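Local coordinates for protein possible translation initiation inhibitor (Rhodopseudomonas palustris, PDB 3LME) that is of unknown function but belongs to the YjgF-like group of small alpha/beta proteins, here assembled from three copies, at residues R51-F56 and K95-D100; V78-V83 and D118-D123. The protein carries 1 engineered substitution. All blocks are in the same frame, centred on the assembly; numbering follows the deposited sequence.

Interaction 1 joins helix 48-64 to helix 83-98, and interaction 2 joins strand 73-80 to strand 120-127 of the sheet beneath them; their centres are 14 Å apart. They alternate along the chain and touch directly through helix 48-64. At one place a salt bridge links R51 NE to D118 OD1 over 3.1 Å. At another, the F56 ring, which takes part in the helix-helix contact, meets the strand pair with CE1 3.5 Å from I122 CD1, while M55 packs on A120 and I122. F56 therefore touches both the neighbouring helix and the sheet, so the two interactions form successive layers of one helix-on-sheet core.

Interaction 1: residues R51-F56 and K95-D100; sequences RIRRMF and KDIWGD
R53 and I97 mark the closest backbone approach of these two helical segments, with 8.8 Å between their CA atoms, a spacing that leaves the contact to side chains. Here helix 48-64 packs against helix 83-98, the two helices that share one face of the sheet in this YjgF-like alpha/beta fold. I97 touches both R53 and F56. Its CG1 lies 3.8 Å above the plane of the R53 guanidinium, over the centre of the group, and its CD1 methyl touches both R53 NE and the CB of F56, each at 3.7 Å. R53 gets there by extending away from its backbone N (chi1 176°) and then folding at chi2 (51°), which turns the flat group across the isoleucine. Beyond it stands D96, but R53 NH1 stays 4.2 Å from D96 OD2, too far for a salt bridge, and the guanidinium and carboxylate planes are 47° apart. Each charge is paired within its own helix instead, R53 NE with D57 and D96 OD2 with K92.

Deeper in, F56 CE1 lies at the edge of the W98 indole, 4.1 Å from W98 CZ3, and the two side chains cross at about a right angle. W98 NE1 is bonded to the carbonyl of K70. No hydrogen bond spans the segments, so cohesion comes from apolar contact and from an arginine laid flat on isoleucine; the nearby aspartate probably adds a modest electrostatic attraction at the partly exposed side.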
loop_
_atom_site.group_PDB
_atom_site.type_symbol
_atom_site.label_atom_id
_atom_site.label_comp_id
_atom_site.label_asym_id
_atom_site.label_seq_id
_atom_site.Cartn_x
_atom_site.Cartn_y
_atom_site.Cartn_z
ATOM N N ARG A 51 13.590 4.463 18.020
ATOM C CA ARG A 51 12.212 4.088 17.676
ATOM C C ARG A 51 12.087 3.554 16.270
ATOM O O ARG A 51 11.487 2.514 16.043
ATOM C CB ARG A 51 11.304 5.285 17.801
ATOM C CG ARG A 51 9.863 4.933 17.786
ATOM C CD ARG A 51 9.364 4.556 19.172
ATOM N NE ARG A 51 8.070 5.186 19.382
ATOM C CZ ARG A 51 7.888 6.316 20.067
ATOM N NH1 ARG A 51 6.660 6.823 20.174
ATOM N NH2 ARG A 51 8.916 6.914 20.663
ATOM N N ILE A 52 12.669 4.283 15.330
ATOM C CA ILE A 52 12.644 3.912 13.951
ATOM C C ILE A 52 13.494 2.679 13.660
ATOM O O ILE A 52 13.026 1.773 12.927
ATOM C CB ILE A 52 13.041 5.089 13.082
ATOM C CG1 ILE A 52 11.838 6.021 12.938
ATOM C CG2 ILE A 52 13.495 4.609 11.704
ATOM C CD1 ILE A 52 12.199 7.411 12.590
ATOM N N ARG A 53 14.719 2.619 14.212
ATOM C CA ARG A 53 15.557 1.401 14.077
ATOM C C ARG A 53 14.759 0.173 14.556
ATOM O O ARG A 53 14.718 -0.864 13.878
ATOM C CB ARG A 53 16.912 1.537 14.800
ATOM C CG ARG A 53 17.819 0.282 14.788
ATOM C CD ARG A 53 18.004 -0.295 13.355
ATOM N NE ARG A 53 18.861 -1.500 13.208
ATOM C CZ ARG A 53 20.184 -1.479 13.008
ATOM N NH1 ARG A 53 20.823 -0.324 12.974
ATOM N NH2 ARG A 53 20.870 -2.613 12.850
ATOM N N ARG A 54 14.068 0.330 15.676
ATOM C CA ARG A 54 13.305 -0.757 16.240
ATOM C C ARG A 54 12.104 -1.150 15.395
ATOM O O ARG A 54 11.720 -2.322 15.364
ATOM C CB ARG A 54 12.857 -0.411 17.654
ATOM C CG ARG A 54 12.263 -1.575 18.438
ATOM C CD ARG A 54 13.327 -2.589 18.648
ATOM N NE ARG A 54 13.026 -3.383 19.827
ATOM C CZ ARG A 54 13.576 -3.205 21.024
ATOM N NH1 ARG A 54 14.466 -2.244 21.227
ATOM N NH2 ARG A 54 13.212 -4.003 22.024
ATOM N N MET A 55 11.492 -0.171 14.732
ATOM C CA MET A 55 10.421 -0.436 13.772
ATOM C C MET A 55 10.970 -1.297 12.632
ATOM O O MET A 55 10.379 -2.330 12.284
ATOM C CB MET A 55 9.853 0.874 13.250
ATOM C CG MET A 55 8.806 0.761 12.133
ATOM S SD MET A 55 8.305 2.411 11.599
ATOM C CE MET A 55 9.781 2.917 10.683
ATOM N N PHE A 56 12.129 -0.907 12.094
ATOM C CA PHE A 56 12.764 -1.715 11.052
ATOM C C PHE A 56 13.154 -3.132 11.509
ATOM O O PHE A 56 12.859 -4.115 10.807
ATOM C CB PHE A 56 13.951 -0.993 10.472
ATOM C CG PHE A 56 13.591 0.002 9.434
ATOM C CD1 PHE A 56 13.345 -0.394 8.144
ATOM C CD2 PHE A 56 13.504 1.348 9.748
ATOM C CE1 PHE A 56 13.031 0.538 7.170
ATOM C CE2 PHE A 56 13.167 2.313 8.769
ATOM C CZ PHE A 56 12.932 1.910 7.496
ATOM N N LYS A 95 20.582 3.750 5.978
ATOM C CA LYS A 95 22.035 3.657 5.733
ATOM C C LYS A 95 22.684 2.648 6.683
ATOM O O LYS A 95 23.609 1.928 6.308
ATOM C CB LYS A 95 22.738 5.009 5.859
ATOM C CG LYS A 95 22.863 5.754 4.527
ATOM C CD LYS A 95 23.453 7.138 4.725
ATOM C CE LYS A 95 22.940 8.111 3.651
ATOM N NZ LYS A 95 23.824 8.187 2.413
ATOM N N ASP A 96 22.178 2.585 7.910
ATOM C CA ASP A 96 22.745 1.693 8.896
ATOM C C ASP A 96 22.508 0.230 8.528
ATOM O O ASP A 96 23.340 -0.637 8.804
ATOM C CB ASP A 96 22.127 1.955 10.265
ATOM C CG ASP A 96 22.732 3.157 10.993
ATOM O OD1 ASP A 96 23.813 3.702 10.581
ATOM O OD2 ASP A 96 22.081 3.537 12.013
ATOM N N ILE A 97 21.356 -0.033 7.922
ATOM C CA ILE A 97 20.916 -1.393 7.703
ATOM C C ILE A 97 21.396 -1.877 6.349
ATOM O O ILE A 97 21.959 -2.962 6.240
ATOM C CB ILE A 97 19.370 -1.530 7.890
ATOM C CG1 ILE A 97 19.019 -1.303 9.368
ATOM C CG2 ILE A 97 18.859 -2.880 7.395
ATOM C CD1 ILE A 97 17.567 -1.468 9.706
ATOM N N TRP A 98 21.208 -1.050 5.333
ATOM C CA TRP A 98 21.450 -1.436 3.956
ATOM C C TRP A 98 22.853 -1.042 3.470
ATOM O O TRP A 98 23.249 -1.378 2.361
ATOM C CB TRP A 98 20.343 -0.855 3.041
ATOM C CG TRP A 98 19.138 -1.765 2.927
ATOM C CD1 TRP A 98 18.973 -2.774 2.029
ATOM C CD2 TRP A 98 17.947 -1.752 3.741
ATOM N NE1 TRP A 98 17.763 -3.394 2.229
ATOM C CE2 TRP A 98 17.116 -2.794 3.277
ATOM C CE3 TRP A 98 17.500 -0.958 4.804
ATOM C CZ2 TRP A 98 15.851 -3.067 3.847
ATOM C CZ3 TRP A 98 16.254 -1.234 5.379
ATOM C CH2 TRP A 98 15.447 -2.286 4.904
ATOM N N GLY A 99 23.596 -0.328 4.297
ATOM C CA GLY A 99 24.896 0.152 3.901
ATOM C C GLY A 99 24.741 1.130 2.767
ATOM O O GLY A 99 23.891 2.023 2.820
ATOM N N ASP A 100 25.567 0.956 1.736
ATOM C CA ASP A 100 25.499 1.802 0.548
ATOM C C ASP A 100 24.524 1.259 -0.514
ATOM O O ASP A 100 24.468 1.792 -1.631
ATOM C CB ASP A 100 26.894 2.010 -0.043
ATOM C CG ASP A 100 27.456 0.744 -0.721
ATOM O OD1 ASP A 100 26.811 -0.354 -0.663
ATOM O OD2 ASP A 100 28.565 0.864 -1.308
#

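Interaction 2: residues V78-V83 and D118-D123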
loop_
_atom_site.group_PDB
_atom_site.type_symbol
_atom_site.label_atom_id
_atom_site.label_comp_id
_atom_site.label_asym_id
_atom_site.label_seq_id
_atom_site.Cartn_x
_atom_site.Cartn_y
_atom_site.Cartn_z
ATOM N N VAL A 78 6.551 3.735 4.340
ATOM C CA VAL A 78 6.731 4.311 5.660
ATOM C C VAL A 78 5.736 5.443 5.858
ATOM O O VAL A 78 5.710 6.415 5.087
ATOM C CB VAL A 78 8.154 4.826 5.867
ATOM C CG1 VAL A 78 8.462 4.979 7.358
ATOM C CG2 VAL A 78 9.130 3.880 5.253
ATOM N N PHE A 79 4.888 5.288 6.869
ATOM C CA PHE A 79 4.012 6.365 7.319
ATOM C C PHE A 79 4.605 6.978 8.583
ATOM O O PHE A 79 4.896 6.288 9.560
ATOM C CB PHE A 79 2.612 5.834 7.601
ATOM C CG PHE A 79 2.075 4.940 6.525
ATOM C CD1 PHE A 79 1.317 5.462 5.488
ATOM C CD2 PHE A 79 2.323 3.572 6.550
ATOM C CE1 PHE A 79 0.817 4.645 4.483
ATOM C CE2 PHE A 79 1.807 2.727 5.540
ATOM C CZ PHE A 79 1.057 3.280 4.507
ATOM N N VAL A 80 4.808 8.280 8.547
ATOM C CA VAL A 80 5.315 8.993 9.685
ATOM C C VAL A 80 4.414 10.192 10.008
ATOM O O VAL A 80 3.466 10.526 9.289
ATOM C CB VAL A 80 6.778 9.477 9.465
ATOM C CG1 VAL A 80 7.632 8.367 8.917
ATOM C CG2 VAL A 80 6.813 10.685 8.541
ATOM N N THR A 81 4.767 10.852 11.095
ATOM C CA THR A 81 3.930 11.809 11.748
ATOM C C THR A 81 4.360 13.233 11.420
ATOM O O THR A 81 3.554 14.180 11.549
ATOM C CB THR A 81 3.920 11.473 13.247
ATOM O OG1 THR A 81 2.621 10.981 13.554
ATOM C CG2 THR A 81 4.297 12.670 14.168
ATOM N N ASP A 82 5.617 13.359 10.974
ATOM C CA ASP A 82 6.225 14.622 10.580
ATOM C C ASP A 82 7.310 14.281 9.561
ATOM O O ASP A 82 8.445 14.024 9.900
ATOM C CB ASP A 82 6.786 15.344 11.821
ATOM C CG ASP A 82 7.388 16.736 11.515
ATOM O OD1 ASP A 82 7.519 17.153 10.333
ATOM O OD2 ASP A 82 7.751 17.419 12.497
ATOM N N VAL A 83 6.951 14.262 8.291
ATOM C CA VAL A 83 7.910 13.939 7.245
ATOM C C VAL A 83 9.142 14.852 7.295
ATOM O O VAL A 83 10.265 14.384 7.210
ATOM C CB VAL A 83 7.227 13.868 5.833
ATOM C CG1 VAL A 83 6.869 15.255 5.298
ATOM C CG2 VAL A 83 8.093 13.110 4.851
ATOM N N ASP A 118 2.206 6.567 17.984
ATOM C CA ASP A 118 3.587 6.394 17.529
ATOM C C ASP A 118 3.961 7.411 16.440
ATOM O O ASP A 118 3.086 8.040 15.830
ATOM C CB ASP A 118 3.801 4.957 17.023
ATOM C CG ASP A 118 5.241 4.446 17.252
ATOM O OD1 ASP A 118 6.229 5.140 16.889
ATOM O OD2 ASP A 118 5.386 3.331 17.810
ATOM N N ILE A 119 5.260 7.573 16.210
ATOM C CA ILE A 119 5.751 8.485 15.185
ATOM C C ILE A 119 5.955 7.881 13.789
ATOM O O ILE A 119 6.173 8.606 12.838
ATOM C CB ILE A 119 7.052 9.167 15.620
ATOM C CG1 ILE A 119 8.238 8.193 15.555
ATOM C CG2 ILE A 119 6.873 9.776 16.985
ATOM C CD1 ILE A 119 9.556 8.837 15.900
ATOM N N ALA A 120 5.885 6.570 13.659
ATOM C CA ALA A 120 6.199 5.918 12.400
ATOM C C ALA A 120 5.688 4.494 12.395
ATOM O O ALA A 120 5.802 3.781 13.394
ATOM C CB ALA A 120 7.696 5.941 12.130
ATOM N N GLU A 121 5.125 4.088 11.268
ATOM C CA GLU A 121 4.706 2.718 11.082
ATOM C C GLU A 121 5.126 2.330 9.667
ATOM O O GLU A 121 5.180 3.193 8.790
ATOM C CB GLU A 121 3.202 2.637 11.256
ATOM C CG GLU A 121 2.630 1.241 11.252
ATOM C CD GLU A 121 1.221 1.211 11.807
ATOM O OE1 GLU A 121 0.536 0.186 11.637
ATOM O OE2 GLU A 121 0.789 2.214 12.425
ATOM N N ILE A 122 5.454 1.055 9.449
ATOM C CA ILE A 122 5.992 0.648 8.155
ATOM C C ILE A 122 5.319 -0.590 7.621
ATOM O O ILE A 122 4.958 -1.443 8.388
ATOM C CB ILE A 122 7.560 0.497 8.171
ATOM C CG1 ILE A 122 8.111 0.195 6.768
ATOM C CG2 ILE A 122 8.026 -0.613 9.121
ATOM C CD1 ILE A 122 9.585 0.491 6.604
ATOM N N ASP A 123 5.143 -0.651 6.304
ATOM C CA ASP A 123 4.626 -1.826 5.586
ATOM C C ASP A 123 5.677 -2.406 4.658
ATOM O O ASP A 123 6.178 -1.707 3.782
ATOM C CB ASP A 123 3.447 -1.448 4.713
ATOM C CG ASP A 123 2.203 -1.222 5.498
ATOM O OD1 ASP A 123 2.236 -1.471 6.732
ATOM O OD2 ASP A 123 1.194 -0.796 4.876
#
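F79 and E121 hold the two strands together through a reciprocal pair of backbone hydrogen bonds, both nearly straight. F79 N reaches E121 O at 2.9 Å, and E121 N reaches F79 O at 2.8 Å. This is the hydrogen-bonded pair of an antiparallel ladder, flanked by the non-hydrogen-bonded pairs V78-I122 and V80-A120; the strand directions differ by 165°. Past the ladder, T81 N reaches I119 O over 3.2 Å, but the bond is weak and strongly bent. The turn into strand 120-127 is braced locally, I119 N giving a hydrogen bond to the anti lone pair of D118 OD1, while D118 OD2 bonds to H35.

Packing differs on the two faces. V78, V80, A120 and I122 point toward the helices: V78 CG2 meets I122 CD1 at 3.7 Å, V80 CG1 lies 4.0 Å from A120 CB, and M59 of helix 48-64 covers I122. On the other face, D123 CG stands beside its backbone N (chi1 -75°), which brings the carboxylate to the edge of the F79 ring. F79 CE2 lies 3.6 Å from D123 OD2, with the two planes 74° apart. There F79 also packs on L109 of a neighbouring subunit, and E121 and D123 on T107 of the same neighbouring subunit.

Strand 120-127 lies between the mutually parallel strands 28-35 and 73-80, which helix 48-64 connects in a beta-alpha-beta crossover. Such a sheet, with helices on one face and subunit contacts on the other, fits the YjgF-like fold, whose members commonly assemble as trimers, as the three chains here do.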